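Local coordinates for YokD protein (Bacillus subtilis, PDB 2NYG) that binds coenzyme A as a homodimeric member of the antibiotic N-acetyltransferase family and may contribute to antibiotic resistance, at residues 10-15 with 42-47; 47-52 with 113-118; 221-226 with 260-265. All blocks are in the same frame, centred on the assembly; numbering follows the deposited sequence.

Contact 1 of 3, residues 10-15 with 42-47. With COA (coenzyme A), chain G.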
loop_
_atom_site.group_PDB
_atom_site.type_symbol
_atom_site.label_atom_id
_atom_site.label_comp_id
_atom_site.label_asym_id
_atom_site.label_seq_id
_atom_site.Cartn_x
_atom_site.Cartn_y
_atom_site.Cartn_z
ATOM N N THR A 10 0.486 18.963 -18.237
ATOM C CA THR A 10 0.905 19.304 -19.593
ATOM C C THR A 10 1.334 18.042 -20.357
ATOM O O THR A 10 0.773 17.723 -21.402
ATOM C CB THR A 10 2.049 20.395 -19.533
ATOM O OG1 THR A 10 2.597 20.631 -20.842
ATOM C CG2 THR A 10 3.142 19.968 -18.557
ATOM N N PHE A 11 2.318 17.322 -19.826
ATOM C CA PHE A 11 2.806 16.083 -20.433
ATOM C C PHE A 11 3.071 15.122 -19.272
ATOM O O PHE A 11 3.235 15.555 -18.134
ATOM C CB PHE A 11 4.092 16.341 -21.228
ATOM N N PRO A 12 3.118 13.806 -19.541
ATOM C CA PRO A 12 3.358 12.817 -18.484
ATOM C C PRO A 12 4.695 12.937 -17.750
ATOM O O PRO A 12 5.747 13.103 -18.370
ATOM C CB PRO A 12 3.253 11.476 -19.225
ATOM C CG PRO A 12 2.482 11.782 -20.436
ATOM C CD PRO A 12 2.978 13.136 -20.844
ATOM N N ARG A 13 4.651 12.845 -16.425
ATOM C CA ARG A 13 5.871 12.889 -15.627
ATOM C C ARG A 13 6.342 11.433 -15.592
ATOM O O ARG A 13 5.584 10.549 -15.214
ATOM C CB ARG A 13 5.582 13.356 -14.194
ATOM C CG ARG A 13 4.524 14.441 -14.062
ATOM C CD ARG A 13 4.976 15.740 -14.654
ATOM N NE ARG A 13 3.971 16.770 -14.459
ATOM C CZ ARG A 13 4.162 18.060 -14.723
ATOM N NH1 ARG A 13 5.324 18.481 -15.201
ATOM N NH2 ARG A 13 3.193 18.935 -14.479
ATOM N N THR A 14 7.584 11.183 -15.989
ATOM C CA THR A 14 8.113 9.828 -15.990
ATOM C C THR A 14 9.299 9.658 -15.057
ATOM O O THR A 14 9.865 10.632 -14.554
ATOM C CB THR A 14 8.560 9.401 -17.402
ATOM O OG1 THR A 14 9.624 10.251 -17.836
ATOM C CG2 THR A 14 7.401 9.500 -18.389
ATOM N N LYS A 15 9.665 8.401 -14.839
ATOM C CA LYS A 15 10.798 8.065 -14.003
ATOM C C LYS A 15 11.989 8.921 -14.406
ATOM O O LYS A 15 12.674 9.487 -13.574
ATOM C CB LYS A 15 11.169 6.596 -14.181
ATOM C CG LYS A 15 12.313 6.153 -13.293
ATOM C CD LYS A 15 12.723 4.727 -13.586
ATOM C CE LYS A 15 13.369 4.619 -14.960
ATOM N NZ LYS A 15 13.637 3.206 -15.340
ATOM N N ILE A 42 2.634 16.119 -7.970
ATOM C CA ILE A 42 3.600 16.019 -9.048
ATOM C C ILE A 42 2.985 16.140 -10.433
ATOM O O ILE A 42 3.655 16.561 -11.384
ATOM C CB ILE A 42 4.371 14.686 -8.973
ATOM C CG1 ILE A 42 5.116 14.590 -7.645
ATOM C CG2 ILE A 42 5.356 14.590 -10.125
ATOM C CD1 ILE A 42 5.761 13.248 -7.421
ATOM N N GLY A 43 1.703 15.799 -10.529
ATOM C CA GLY A 43 1.032 15.811 -11.811
ATOM C C GLY A 43 1.010 14.340 -12.179
ATOM O O GLY A 43 1.723 13.550 -11.561
ATOM N N TRP A 44 0.213 13.955 -13.166
ATOM C CA TRP A 44 0.142 12.551 -13.535
ATOM C C TRP A 44 1.505 11.959 -13.833
ATOM O O TRP A 44 2.244 12.496 -14.657
ATOM C CB TRP A 44 -0.739 12.344 -14.771
ATOM C CG TRP A 44 -0.979 10.882 -15.031
ATOM C CD1 TRP A 44 -1.688 10.036 -14.246
ATOM C CD2 TRP A 44 -0.428 10.080 -16.086
ATOM N NE1 TRP A 44 -1.617 8.758 -14.729
ATOM C CE2 TRP A 44 -0.847 8.753 -15.858
ATOM C CE3 TRP A 44 0.384 10.351 -17.194
ATOM C CZ2 TRP A 44 -0.483 7.693 -16.695
ATOM C CZ3 TRP A 44 0.749 9.294 -18.029
ATOM C CH2 TRP A 44 0.314 7.982 -17.772
ATOM N N VAL A 45 1.854 10.862 -13.167
ATOM C CA VAL A 45 3.130 10.224 -13.473
ATOM C C VAL A 45 2.885 8.805 -14.020
ATOM O O VAL A 45 2.148 8.021 -13.439
ATOM C CB VAL A 45 4.104 10.191 -12.240
ATOM C CG1 VAL A 45 3.682 11.182 -11.194
ATOM C CG2 VAL A 45 4.191 8.821 -11.671
ATOM N N ASN A 46 3.476 8.500 -15.166
ATOM C CA ASN A 46 3.330 7.182 -15.786
ATOM C C ASN A 46 4.063 6.178 -14.913
ATOM O O ASN A 46 5.286 6.162 -14.863
ATOM C CB ASN A 46 3.907 7.212 -17.211
ATOM C CG ASN A 46 3.770 5.890 -17.943
ATOM O OD1 ASN A 46 2.818 5.146 -17.747
ATOM N ND2 ASN A 46 4.718 5.612 -18.821
ATOM N N GLY A 47 3.287 5.350 -14.227
ATOM C CA GLY A 47 3.836 4.372 -13.316
ATOM C C GLY A 47 3.493 4.773 -11.889
ATOM O O GLY A 47 3.673 4.006 -10.950
HETATM N N1A COA G . 0.359 10.869 -10.717
HETATM C C2A COA G . -0.061 11.861 -9.821
HETATM N N3A COA G . -1.021 11.549 -8.881
HETATM C C4A COA G . -1.564 10.283 -8.823
HETATM C C5A COA G . -1.167 9.255 -9.699
HETATM C C6A COA G . -0.194 9.560 -10.665
HETATM N N6A COA G . 0.219 8.637 -11.523
HETATM N N7A COA G . -1.876 8.128 -9.392
HETATM C C8A COA G . -2.700 8.431 -8.346
HETATM N N9A COA G . -2.499 9.783 -7.997
HETATM C C1B COA G . -3.147 10.605 -6.948
HETATM C C2B COA G . -4.490 10.087 -6.357
HETATM O O2B COA G . -5.619 10.196 -7.250
HETATM C C3B COA G . -4.642 10.944 -5.113
HETATM O O3B COA G . -5.300 12.153 -5.601
HETATM P P3B COA G . -6.628 12.837 -4.938
HETATM O O7A COA G . -7.067 12.048 -3.680
HETATM O O8A COA G . -7.782 12.754 -5.910
HETATM O O9A COA G . -6.314 14.279 -4.627
HETATM C C4B COA G . -3.185 11.190 -4.634
HETATM O O4B COA G . -2.358 10.945 -5.794
HETATM C C5B COA G . -2.714 10.252 -3.472
HETATM O O5B COA G . -1.339 10.635 -3.170
HETATM P P1A COA G . -0.890 10.861 -1.666
HETATM O O1A COA G . 0.542 11.279 -1.592
HETATM O O2A COA G . -1.136 9.589 -0.843
HETATM O O3A COA G . -1.886 11.952 -1.197
HETATM P P2A COA G . -1.817 13.519 -1.535
HETATM O O4A COA G . -3.071 13.890 -2.243
HETATM O O5A COA G . -0.611 13.911 -2.385
HETATM O O6A COA G . -1.683 14.080 -0.012
HETATM C CBP COA G . -0.003 14.067 1.887
HETATM C CCP COA G . -0.445 14.598 0.490
HETATM C CDP COA G . -1.227 13.581 2.702
HETATM C CEP COA G . 1.014 12.934 1.625
HETATM C CAP COA G . 0.549 15.276 2.717
HETATM O OAP COA G . 0.389 16.462 1.905
HETATM C C9P COA G . 2.035 15.170 3.140
HETATM O O9P COA G . 2.846 16.158 2.667
HETATM N N8P COA G . 2.588 14.190 3.901
HETATM C C7P COA G . 4.051 14.079 4.092
HETATM C C6P COA G . 4.678 12.681 3.984
#
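Arg13 and Val45 face each other in a single beta bridge, which two backbone hydrogen bonds close. Arg13 N donates to Trp44 O at 3.0 Å, nearly straight at 167° and in the carbonyl plane. The return bond, Asn46 N to Arg13 O at 2.9 Å, is more bent, and the same oxygen takes a CA-H contact from Val45.

Side-chain packing lies to both sides of the bridge. Pro12 brings CB to the rim of the indole, 3.5 Å from Trp44 CZ3, and its CG also sits at that edge. The Arg13 chain, bent at chi2 (-67°), runs alongside 42-43 and passes CG by Ile42 CG2; its guanidinium has Gly43 CA near its plane, at an edge.

A polar link leads out of the pair to the second subunit, where Asn46 ND2 bonds to Ile94 O and Ser97 OG.

The other side of 42-47 reads the cofactor. Val45 N donates to coenzyme A N1A at 2.9 Å, and coenzyme A N6A donates to Val45 O at 2.8 Å, while Val45 CG1 lies close to N1A. Paired backbone N-H and C=O groups that take an adenine by its N1 and amino group, much as a neighbouring strand would, make this loop the adenine end of the coenzyme A site.

Contact 2 of 3, residues 47-52 with 113-118. With COA (coenzyme A), chain G.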
loop_
_atom_site.group_PDB
_atom_site.type_symbol
_atom_site.label_atom_id
_atom_site.label_comp_id
_atom_site.label_asym_id
_atom_site.label_seq_id
_atom_site.Cartn_x
_atom_site.Cartn_y
_atom_site.Cartn_z
ATOM N N GLY A 47 3.287 5.350 -14.227
ATOM C CA GLY A 47 3.836 4.372 -13.316
ATOM C C GLY A 47 3.493 4.773 -11.889
ATOM O O GLY A 47 3.673 4.006 -10.950
ATOM N N GLY A 48 2.989 5.994 -11.737
ATOM C CA GLY A 48 2.615 6.496 -10.432
ATOM C C GLY A 48 3.749 6.418 -9.435
ATOM O O GLY A 48 4.880 6.795 -9.736
ATOM N N ALA A 49 3.439 5.897 -8.254
ATOM C CA ALA A 49 4.393 5.762 -7.169
ATOM C C ALA A 49 5.669 4.962 -7.453
ATOM O O ALA A 49 6.754 5.400 -7.068
ATOM C CB ALA A 49 3.697 5.185 -5.980
ATOM N N VAL A 50 5.566 3.800 -8.105
ATOM C CA VAL A 50 6.766 3.005 -8.371
ATOM C C VAL A 50 7.751 3.803 -9.221
ATOM O O VAL A 50 8.956 3.692 -9.048
ATOM C CB VAL A 50 6.471 1.627 -9.082
ATOM C CG1 VAL A 50 5.126 1.089 -8.660
ATOM C CG2 VAL A 50 6.578 1.753 -10.578
ATOM N N ALA A 51 7.238 4.623 -10.128
ATOM C CA ALA A 51 8.101 5.424 -10.971
ATOM C C ALA A 51 8.820 6.495 -10.149
ATOM O O ALA A 51 9.943 6.888 -10.468
ATOM C CB ALA A 51 7.289 6.073 -12.077
ATOM N N VAL A 52 8.176 6.972 -9.088
ATOM C CA VAL A 52 8.792 7.997 -8.271
ATOM C C VAL A 52 9.834 7.347 -7.391
ATOM O O VAL A 52 10.896 7.911 -7.174
ATOM C CB VAL A 52 7.738 8.762 -7.399
ATOM C CG1 VAL A 52 8.412 9.868 -6.568
ATOM C CG2 VAL A 52 6.689 9.387 -8.304
ATOM N N GLY A 113 1.114 9.302 2.914
ATOM C CA GLY A 113 1.188 9.282 1.466
ATOM C C GLY A 113 1.215 7.908 0.828
ATOM O O GLY A 113 1.597 6.929 1.459
ATOM N N GLN A 114 0.805 7.846 -0.433
ATOM C CA GLN A 114 0.780 6.604 -1.176
ATOM C C GLN A 114 2.181 6.072 -1.430
ATOM O O GLN A 114 2.431 4.873 -1.294
ATOM C CB GLN A 114 0.042 6.809 -2.498
ATOM C CG GLN A 114 -1.463 6.909 -2.306
ATOM C CD GLN A 114 -2.241 6.944 -3.600
ATOM O OE1 GLN A 114 -1.701 6.682 -4.682
ATOM N NE2 GLN A 114 -3.535 7.257 -3.488
ATOM N N ILE A 115 3.095 6.961 -1.804
ATOM C CA ILE A 115 4.470 6.570 -2.072
ATOM C C ILE A 115 5.098 5.824 -0.896
ATOM O O ILE A 115 5.749 4.797 -1.081
ATOM C CB ILE A 115 5.314 7.788 -2.422
ATOM C CG1 ILE A 115 4.965 8.248 -3.832
ATOM C CG2 ILE A 115 6.785 7.458 -2.329
ATOM C CD1 ILE A 115 5.386 9.674 -4.151
ATOM N N VAL A 116 4.903 6.334 0.313
ATOM C CA VAL A 116 5.456 5.682 1.491
ATOM C C VAL A 116 4.806 4.330 1.719
ATOM O O VAL A 116 5.464 3.382 2.134
ATOM C CB VAL A 116 5.252 6.533 2.761
ATOM C CG1 VAL A 116 5.559 5.709 4.003
ATOM C CG2 VAL A 116 6.157 7.749 2.714
ATOM N N GLU A 117 3.510 4.236 1.445
ATOM C CA GLU A 117 2.800 2.985 1.660
ATOM C C GLU A 117 3.321 1.892 0.734
ATOM O O GLU A 117 3.417 0.728 1.117
ATOM C CB GLU A 117 1.288 3.184 1.474
ATOM C CG GLU A 117 0.472 1.908 1.674
ATOM C CD GLU A 117 0.575 1.332 3.079
ATOM O OE1 GLU A 117 1.544 1.633 3.804
ATOM O OE2 GLU A 117 -0.315 0.549 3.457
ATOM N N LEU A 118 3.660 2.276 -0.486
ATOM C CA LEU A 118 4.190 1.330 -1.441
ATOM C C LEU A 118 5.679 1.103 -1.175
ATOM O O LEU A 118 6.184 -0.007 -1.312
ATOM C CB LEU A 118 4.014 1.857 -2.854
ATOM C CG LEU A 118 4.585 0.872 -3.861
ATOM C CD1 LEU A 118 3.785 -0.428 -3.811
ATOM C CD2 LEU A 118 4.553 1.478 -5.231
HETATM N N1A COA G . 0.359 10.869 -10.717
HETATM C C2A COA G . -0.061 11.861 -9.821
HETATM N N3A COA G . -1.021 11.549 -8.881
HETATM C C4A COA G . -1.564 10.283 -8.823
HETATM C C5A COA G . -1.167 9.255 -9.699
HETATM C C6A COA G . -0.194 9.560 -10.665
HETATM N N6A COA G . 0.219 8.637 -11.523
HETATM N N7A COA G . -1.876 8.128 -9.392
HETATM C C8A COA G . -2.700 8.431 -8.346
HETATM N N9A COA G . -2.499 9.783 -7.997
HETATM C C1B COA G . -3.147 10.605 -6.948
HETATM C C2B COA G . -4.490 10.087 -6.357
HETATM O O2B COA G . -5.619 10.196 -7.250
HETATM C C3B COA G . -4.642 10.944 -5.113
HETATM O O3B COA G . -5.300 12.153 -5.601
HETATM P P3B COA G . -6.628 12.837 -4.938
HETATM O O7A COA G . -7.067 12.048 -3.680
HETATM O O8A COA G . -7.782 12.754 -5.910
HETATM O O9A COA G . -6.314 14.279 -4.627
HETATM C C4B COA G . -3.185 11.190 -4.634
HETATM O O4B COA G . -2.358 10.945 -5.794
HETATM C C5B COA G . -2.714 10.252 -3.472
HETATM O O5B COA G . -1.339 10.635 -3.170
HETATM P P1A COA G . -0.890 10.861 -1.666
HETATM O O1A COA G . 0.542 11.279 -1.592
HETATM O O2A COA G . -1.136 9.589 -0.843
HETATM O O3A COA G . -1.886 11.952 -1.197
HETATM P P2A COA G . -1.817 13.519 -1.535
HETATM O O4A COA G . -3.071 13.890 -2.243
HETATM O O5A COA G . -0.611 13.911 -2.385
HETATM O O6A COA G . -1.683 14.080 -0.012
HETATM C CBP COA G . -0.003 14.067 1.887
HETATM C CCP COA G . -0.445 14.598 0.490
HETATM C CDP COA G . -1.227 13.581 2.702
HETATM C CEP COA G . 1.014 12.934 1.625
HETATM C CAP COA G . 0.549 15.276 2.717
HETATM O OAP COA G . 0.389 16.462 1.905
HETATM C C9P COA G . 2.035 15.170 3.140
HETATM O O9P COA G . 2.846 16.158 2.667
HETATM N N8P COA G . 2.588 14.190 3.901
HETATM C C7P COA G . 4.051 14.079 4.092
HETATM C C6P COA G . 4.678 12.681 3.984
#
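Ile115, Ala49 and Leu118 have the most surface buried where the start of helix 48-60 meets helix 114-119. Ala49 points its methyl group toward the other helix and touches two side chains there: Ala49 CB is 4.0 Å from Ile115 CG1 and 3.9 Å from Leu118 CD2.

Ile115 sends CD1 on past the alanine to Val52, ending 3.9 Å from Val52 CG1, and the two side chains cross at about a right angle. The same isoleucine packs on Leu39 of the cofactor-binding loop and on Met68 of strand 65-69. The short helix segments cross at -76°, with axes 9.2 Å apart, and alanine is the small residue at the closest backbone approach, 5.2 Å from Ala49 CA to Ile115 CA. This steep helix pair stands beside the coenzyme A pocket: at the N-terminus of helix 114-119, just after the N-cap Gly113, Gln114 N donates to phosphate oxygen O2A at 2.6 Å, an arrangement in which the helix dipole probably favours the anion.

Leu118, with CG anti to its backbone N (chi1 179°), extends CD2 to Val50 CG1, 3.5 Å away. Beyond them the second subunit closes in, its Pro107 packing on Val50 and its Arg120 on Leu118.

Contact 3 of 3, residues 221-226 with 260-265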
loop_
_atom_site.group_PDB
_atom_site.type_symbol
_atom_site.label_atom_id
_atom_site.label_comp_id
_atom_site.label_asym_id
_atom_site.label_seq_id
_atom_site.Cartn_x
_atom_site.Cartn_y
_atom_site.Cartn_z
ATOM N N GLU A 221 3.798 19.743 16.851
ATOM C CA GLU A 221 3.991 19.809 15.414
ATOM C C GLU A 221 3.247 20.973 14.742
ATOM O O GLU A 221 3.579 21.354 13.618
ATOM C CB GLU A 221 3.597 18.474 14.769
ATOM C CG GLU A 221 2.106 18.196 14.677
ATOM C CD GLU A 221 1.586 17.245 15.755
ATOM O OE1 GLU A 221 2.412 16.598 16.438
ATOM O OE2 GLU A 221 0.345 17.138 15.903
ATOM N N GLU A 222 2.264 21.548 15.435
ATOM C CA GLU A 222 1.483 22.653 14.888
ATOM C C GLU A 222 2.339 23.862 14.554
ATOM O O GLU A 222 1.936 24.707 13.766
ATOM C CB GLU A 222 0.381 23.084 15.862
ATOM C CG GLU A 222 0.875 23.781 17.105
ATOM C CD GLU A 222 0.995 22.852 18.285
ATOM O OE1 GLU A 222 1.008 21.619 18.070
ATOM O OE2 GLU A 222 1.084 23.351 19.431
ATOM N N LEU A 223 3.521 23.933 15.160
ATOM C CA LEU A 223 4.462 25.033 14.957
ATOM C C LEU A 223 5.478 24.816 13.819
ATOM O O LEU A 223 6.019 25.786 13.275
ATOM C CB LEU A 223 5.236 25.278 16.251
ATOM C CG LEU A 223 4.438 25.662 17.501
ATOM C CD1 LEU A 223 5.368 25.676 18.700
ATOM C CD2 LEU A 223 3.780 27.020 17.297
ATOM N N PHE A 224 5.726 23.552 13.469
ATOM C CA PHE A 224 6.697 23.194 12.441
ATOM C C PHE A 224 6.660 24.071 11.218
ATOM O O PHE A 224 7.701 24.383 10.660
ATOM C CB PHE A 224 6.531 21.732 12.028
ATOM C CG PHE A 224 6.929 20.751 13.099
ATOM C CD1 PHE A 224 7.230 21.187 14.387
ATOM C CD2 PHE A 224 6.951 19.379 12.834
ATOM C CE1 PHE A 224 7.538 20.290 15.387
ATOM C CE2 PHE A 224 7.260 18.460 13.843
ATOM C CZ PHE A 224 7.551 18.916 15.116
ATOM N N GLN A 225 5.463 24.471 10.804
ATOM C CA GLN A 225 5.325 25.325 9.643
ATOM C C GLN A 225 5.973 26.678 9.912
ATOM O O GLN A 225 6.559 27.277 9.016
ATOM C CB GLN A 225 3.856 25.512 9.290
ATOM C CG GLN A 225 3.641 26.290 8.011
ATOM C CD GLN A 225 4.370 25.677 6.841
ATOM O OE1 GLN A 225 4.516 24.462 6.759
ATOM N NE2 GLN A 225 4.822 26.515 5.924
ATOM N N GLU A 226 5.879 27.150 11.154
ATOM C CA GLU A 226 6.481 28.422 11.525
ATOM C C GLU A 226 7.990 28.247 11.648
ATOM O O GLU A 226 8.763 29.088 11.210
ATOM C CB GLU A 226 5.926 28.915 12.854
ATOM C CG GLU A 226 5.901 30.425 12.962
ATOM C CD GLU A 226 5.563 30.917 14.362
ATOM O OE1 GLU A 226 4.586 30.401 14.960
ATOM O OE2 GLU A 226 6.279 31.824 14.850
ATOM N N GLU A 260 15.709 23.645 17.470
ATOM C CA GLU A 260 16.001 23.673 18.884
ATOM C C GLU A 260 16.040 25.124 19.354
ATOM O O GLU A 260 15.309 25.504 20.258
ATOM C CB GLU A 260 17.343 22.970 19.150
ATOM C CG GLU A 260 17.924 23.193 20.533
ATOM C CD GLU A 260 19.080 22.265 20.819
ATOM O OE1 GLU A 260 19.859 21.988 19.886
ATOM O OE2 GLU A 260 19.220 21.812 21.972
ATOM N N LYS A 261 16.875 25.934 18.719
ATOM C CA LYS A 261 17.008 27.332 19.094
ATOM C C LYS A 261 15.712 28.129 19.021
ATOM O O LYS A 261 15.365 28.843 19.966
ATOM C CB LYS A 261 18.104 27.982 18.257
ATOM C CG LYS A 261 19.451 27.391 18.589
ATOM C CD LYS A 261 20.580 27.982 17.793
ATOM C CE LYS A 261 21.895 27.445 18.317
ATOM N NZ LYS A 261 23.063 28.115 17.698
ATOM N N TRP A 262 14.989 28.008 17.915
ATOM C CA TRP A 262 13.715 28.698 17.772
ATOM C C TRP A 262 12.845 28.320 18.980
ATOM O O TRP A 262 12.247 29.181 19.610
ATOM C CB TRP A 262 13.029 28.277 16.474
ATOM C CG TRP A 262 11.802 29.063 16.149
ATOM C CD1 TRP A 262 11.709 30.106 15.280
ATOM C CD2 TRP A 262 10.482 28.850 16.665
ATOM N NE1 TRP A 262 10.409 30.556 15.212
ATOM C CE2 TRP A 262 9.635 29.804 16.054
ATOM C CE3 TRP A 262 9.932 27.945 17.582
ATOM C CZ2 TRP A 262 8.266 29.879 16.331
ATOM C CZ3 TRP A 262 8.577 28.015 17.857
ATOM C CH2 TRP A 262 7.757 28.976 17.233
ATOM N N PHE A 263 12.779 27.030 19.296
ATOM C CA PHE A 263 12.000 26.562 20.439
ATOM C C PHE A 263 12.521 27.121 21.768
ATOM O O PHE A 263 11.750 27.654 22.562
ATOM C CB PHE A 263 12.023 25.023 20.534
ATOM C CG PHE A 263 11.118 24.321 19.557
ATOM C CD1 PHE A 263 9.800 24.714 19.405
ATOM C CD2 PHE A 263 11.579 23.237 18.815
ATOM C CE1 PHE A 263 8.951 24.044 18.534
ATOM C CE2 PHE A 263 10.737 22.562 17.942
ATOM C CZ PHE A 263 9.421 22.966 17.801
ATOM N N ILE A 264 13.822 26.982 22.007
ATOM C CA ILE A 264 14.431 27.443 23.247
ATOM C C ILE A 264 14.198 28.925 23.527
ATOM O O ILE A 264 13.794 29.307 24.635
ATOM C CB ILE A 264 15.965 27.191 23.252
ATOM C CG1 ILE A 264 16.253 25.693 23.268
ATOM C CG2 ILE A 264 16.601 27.839 24.474
ATOM C CD1 ILE A 264 17.735 25.349 23.269
ATOM N N ASN A 265 14.457 29.756 22.525
ATOM C CA ASN A 265 14.298 31.192 22.688
ATOM C C ASN A 265 12.873 31.683 22.551
ATOM O O ASN A 265 12.581 32.849 22.800
ATOM C CB ASN A 265 15.184 31.919 21.672
ATOM C CG ASN A 265 16.674 31.813 21.999
ATOM O OD1 ASN A 265 17.083 32.029 23.138
ATOM N ND2 ASN A 265 17.486 31.475 20.999
HETATM O O HOH W 1 9.075 32.358 13.763
#
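Leu223 meets two aromatic rings of helix 252-268 with a single methyl group. Its CD1 lies 3.9 Å from Phe263 CE1, in the plane of that ring and at its edge, and 4.1 Å from Trp262 CZ3. The leucine side chain crosses the tryptophan at about a right angle but the phenylalanine more obliquely, and the one CD1 branch serves both rings.

Phe224 starts off in the opposite direction, its CB directed away from the partner helix. With CG set beside the backbone N (chi1 -69°), the ring swings back until its CE1 stands 4.1 Å from Phe263 CZ, a meeting of ring edges and not a stack. One face of the Phe224 ring is covered by Glu221 CA, 3.5 Å above its centre, and His185 meets the ring edge-to-face.

This is plain helix packing between the start of helix 224-234, with the residue just before it, and the C-terminal helix 252-268, within the family domain and away from the coenzyme A pocket; the Phe224 side chain is about 11 Å from the cofactor. Farther along helix 224-234, Val227 and Ala230 continue the same face against Trp262.

Glu226 takes the polar, outer end. Its side chain is extended beyond CG and puts OE2 in the indole plane at the edge, 3.2 Å from Trp262 CZ2, with the carboxylate turned 88° to the ring. No direct hydrogen bond joins the pair; instead a water donates a hydrogen bond to Glu226 OE2 at 3.0 Å and accepts one from the indole N-H, lying 2.7 Å from Trp262 NE1. Like OE2, the water sits in the ring plane.

How the contacts relate
Contacts 1 and 2 are neighbours: they share Gly47, their centres lie about 12 Å apart, and Ile42 and Val52 pack across from one to the other. Both are buried, touch coenzyme A and reach the second subunit, yet their means differ. Contact 1 joins two loops by backbone hydrogen bonds and holds the adenine end; contact 2 joins two helices by aliphatic side chains alone, with a helix N-terminus turned to a phosphate. Contact 3 stands apart, on the opposite side of the chain's centre from contact 2 and about 35 Å between centres from contact 1. Only partly buried, it packs aromatic rings and a water-bridged glutamate without help from cofactor or second subunit.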